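Local atomic coordinates of iron binding protein FbpA (Mannheimia haemolytica, PDB entry 1Q35), a protein that binds ferric iron, probably as the periplasmic carrier of a bacterial iron-uptake system, and belongs to the solute-binding protein family. Residues A[101-107]-A[192-198]. Sequence-based numbering, arbitrary orientation. Where two conformers were deposited one is given.
Sequences RARVIYT and YSIGNSY. With FMT (formic acid), chain C.
Val104 and Gly195 exchange backbone hydrogen bonds in both directions (Val104 N to Gly195 O, 2.7 Å), and Tyr106 and Ser193 repeat the pattern, so 101-107 and 192-196 run as antiparallel neighbours in the mixed sheet. At Ser197 a side chain takes over one half of the pairing. Ser197 N donates to Ala102 O, but Ala102 N is met by Ser197 OG at 3.1 Å; with chi1 at 53° the short hydroxyl folds back over its main chain and stands in for a carbonyl. The ring of Tyr106 runs beside Gly195, whose bare CA suits the close passage of CE1, and its hydroxyl donates to Asn196 O at 2.8 Å from above the carbonyl plane.

On the opposite face, Asn196 uses both ends of its amide. OD1 receives a weak bond from Arg103 NH2, the guanidinium turned almost perpendicular to the amide, while ND2 donates to Tyr198 OH at 3.1 Å. The stronger partner of Arg103 is Asp178, which also accepts from Asn196 N; Ile194 CG2 packs over a face of the guanidinium.

Tyr198, an iron ligand in another structure of this protein, lays CE1 over the centre of the Arg101 guanidinium, 3.4 Å above its plane. Arg101 NH1 donates to O2 of the bound formic acid at 2.9 Å and also pairs with Glu268; Tyr198 OH bonds that oxygen weakly. Arg10 NE also binds this probable crystallisation additive, consistent with a site for a small anion. The Asn196 bond helps hold Tyr198 OH, and Arg101 would probably stabilise its phenolate, as suits an iron ligand.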
loop_
_atom_site.group_PDB
_atom_site.type_symbol
_atom_site.label_atom_id
_atom_site.label_comp_id
_atom_site.label_asym_id
_atom_site.label_seq_id
_atom_site.Cartn_x
_atom_site.Cartn_y
_atom_site.Cartn_z
ATOM N N ARG A 101 -3.942 -4.036 2.379
ATOM C CA ARG A 101 -4.014 -4.223 0.941
ATOM C C ARG A 101 -3.028 -5.320 0.587
ATOM O O ARG A 101 -2.030 -5.518 1.284
ATOM C CB ARG A 101 -3.693 -2.924 0.193
ATOM C CG ARG A 101 -2.399 -2.249 0.593
ATOM C CD ARG A 101 -2.548 -1.166 1.662
ATOM N NE ARG A 101 -3.380 -0.041 1.242
ATOM C CZ ARG A 101 -2.994 0.984 0.464
ATOM N NH1 ARG A 101 -3.867 1.930 0.182
ATOM N NH2 ARG A 101 -1.772 1.090 -0.032
ATOM N N ALA A 102 -3.323 -6.046 -0.480
ATOM C CA ALA A 102 -2.443 -7.095 -0.966
ATOM C C ALA A 102 -1.726 -6.617 -2.221
ATOM O O ALA A 102 -2.334 -5.966 -3.081
ATOM C CB ALA A 102 -3.241 -8.351 -1.279
ATOM N N ARG A 103 -0.443 -6.939 -2.349
ATOM C CA ARG A 103 0.256 -6.695 -3.605
ATOM C C ARG A 103 0.183 -7.990 -4.401
ATOM O O ARG A 103 0.835 -8.981 -4.079
ATOM C CB ARG A 103 1.688 -6.203 -3.380
ATOM C CG ARG A 103 2.311 -5.575 -4.613
ATOM C CD ARG A 103 3.288 -4.442 -4.296
ATOM N NE ARG A 103 3.727 -3.744 -5.505
ATOM C CZ ARG A 103 2.993 -2.858 -6.180
ATOM N NH1 ARG A 103 3.469 -2.308 -7.285
ATOM N NH2 ARG A 103 1.785 -2.521 -5.770
ATOM N N VAL A 104 -0.685 -7.981 -5.404
ATOM C CA VAL A 104 -1.087 -9.177 -6.128
ATOM C C VAL A 104 -0.408 -9.278 -7.490
ATOM O O VAL A 104 0.329 -8.380 -7.897
ATOM C CB VAL A 104 -2.626 -9.209 -6.289
ATOM C CG1 VAL A 104 -3.297 -9.177 -4.920
ATOM C CG2 VAL A 104 -3.132 -8.059 -7.152
ATOM N N ILE A 105 -0.655 -10.394 -8.169
ATOM C CA ILE A 105 -0.227 -10.586 -9.545
ATOM C C ILE A 105 -1.468 -10.610 -10.424
ATOM O O ILE A 105 -2.348 -11.451 -10.247
ATOM C CB ILE A 105 0.582 -11.887 -9.720
ATOM C CG1 ILE A 105 1.832 -11.852 -8.839
ATOM C CG2 ILE A 105 0.956 -12.079 -11.195
ATOM C CD1 ILE A 105 2.616 -13.136 -8.819
ATOM N N TYR A 106 -1.551 -9.650 -11.340
ATOM C CA TYR A 106 -2.602 -9.632 -12.353
ATOM C C TYR A 106 -2.133 -10.404 -13.572
ATOM O O TYR A 106 -0.971 -10.308 -13.952
ATOM C CB TYR A 106 -2.941 -8.189 -12.734
ATOM C CG TYR A 106 -3.547 -7.416 -11.589
ATOM C CD1 TYR A 106 -2.851 -6.397 -10.943
ATOM C CD2 TYR A 106 -4.813 -7.726 -11.131
ATOM C CE1 TYR A 106 -3.421 -5.705 -9.880
ATOM C CE2 TYR A 106 -5.384 -7.044 -10.064
ATOM C CZ TYR A 106 -4.689 -6.039 -9.445
ATOM O OH TYR A 106 -5.294 -5.391 -8.392
ATOM N N THR A 107 -3.028 -11.180 -14.178
ATOM C CA THR A 107 -2.688 -11.917 -15.393
ATOM C C THR A 107 -3.688 -11.641 -16.498
ATOM O O THR A 107 -4.835 -11.290 -16.249
ATOM C CB THR A 107 -2.642 -13.427 -15.140
ATOM O OG1 THR A 107 -3.875 -13.856 -14.543
ATOM C CG2 THR A 107 -1.530 -13.805 -14.161
ATOM N N TYR A 192 1.555 -10.496 -17.319
ATOM C CA TYR A 192 1.641 -10.545 -15.858
ATOM C C TYR A 192 2.021 -9.164 -15.373
ATOM O O TYR A 192 2.895 -8.527 -15.958
ATOM C CB TYR A 192 2.740 -11.511 -15.393
ATOM C CG TYR A 192 2.593 -12.933 -15.896
ATOM C CD1 TYR A 192 2.980 -13.277 -17.189
ATOM C CD2 TYR A 192 2.085 -13.940 -15.077
ATOM C CE1 TYR A 192 2.842 -14.574 -17.662
ATOM C CE2 TYR A 192 1.947 -15.242 -15.544
ATOM C CZ TYR A 192 2.321 -15.548 -16.840
ATOM O OH TYR A 192 2.172 -16.832 -17.304
ATOM N N SER A 193 1.374 -8.690 -14.318
ATOM C CA SER A 193 1.839 -7.481 -13.651
ATOM C C SER A 193 1.754 -7.636 -12.141
ATOM O O SER A 193 1.103 -8.545 -11.630
ATOM C CB SER A 193 1.046 -6.248 -14.100
ATOM O OG SER A 193 -0.226 -6.192 -13.471
ATOM N N ILE A 194 2.456 -6.761 -11.436
ATOM C CA ILE A 194 2.359 -6.666 -9.985
ATOM C C ILE A 194 1.625 -5.371 -9.670
ATOM O O ILE A 194 1.911 -4.339 -10.265
ATOM C CB ILE A 194 3.761 -6.675 -9.351
ATOM C CG1 ILE A 194 4.473 -7.998 -9.642
ATOM C CG2 ILE A 194 3.651 -6.444 -7.852
ATOM C CD1 ILE A 194 5.929 -8.022 -9.205
ATOM N N GLY A 195 0.670 -5.417 -8.750
ATOM C CA GLY A 195 -0.040 -4.217 -8.346
ATOM C C GLY A 195 -0.881 -4.456 -7.110
ATOM O O GLY A 195 -1.080 -5.597 -6.712
ATOM N N ASN A 196 -1.396 -3.392 -6.507
ATOM C CA ASN A 196 -2.190 -3.540 -5.297
ATOM C C ASN A 196 -3.625 -3.956 -5.629
ATOM O O ASN A 196 -4.202 -3.549 -6.648
ATOM C CB ASN A 196 -2.183 -2.256 -4.461
ATOM C CG ASN A 196 -0.872 -2.037 -3.727
ATOM O OD1 ASN A 196 -0.062 -2.950 -3.580
ATOM N ND2 ASN A 196 -0.668 -0.814 -3.254
ATOM N N SER A 197 -4.194 -4.758 -4.740
ATOM C CA SER A 197 -5.484 -5.403 -4.933
ATOM C C SER A 197 -6.637 -4.424 -5.127
ATOM O O SER A 197 -7.475 -4.607 -6.001
ATOM C CB SER A 197 -5.782 -6.301 -3.729
ATOM O OG SER A 197 -5.671 -5.581 -2.502
ATOM N N TYR A 198 -6.687 -3.390 -4.302
ATOM C CA TYR A 198 -7.827 -2.472 -4.305
ATOM C C TYR A 198 -7.988 -1.769 -5.654
ATOM O O TYR A 198 -9.098 -1.413 -6.035
ATOM C CB TYR A 198 -7.750 -1.453 -3.145
ATOM C CG TYR A 198 -6.471 -0.660 -3.103
ATOM C CD1 TYR A 198 -5.361 -1.150 -2.420
ATOM C CD2 TYR A 198 -6.346 0.552 -3.765
ATOM C CE1 TYR A 198 -4.178 -0.463 -2.393
ATOM C CE2 TYR A 198 -5.153 1.261 -3.740
ATOM C CZ TYR A 198 -4.068 0.734 -3.052
ATOM O OH TYR A 198 -2.854 1.377 -3.020
HETATM C C FMT C . -3.259 4.841 -2.478
HETATM O O1 FMT C . -3.715 5.971 -1.962
HETATM O O2 FMT C . -3.631 3.780 -2.010
#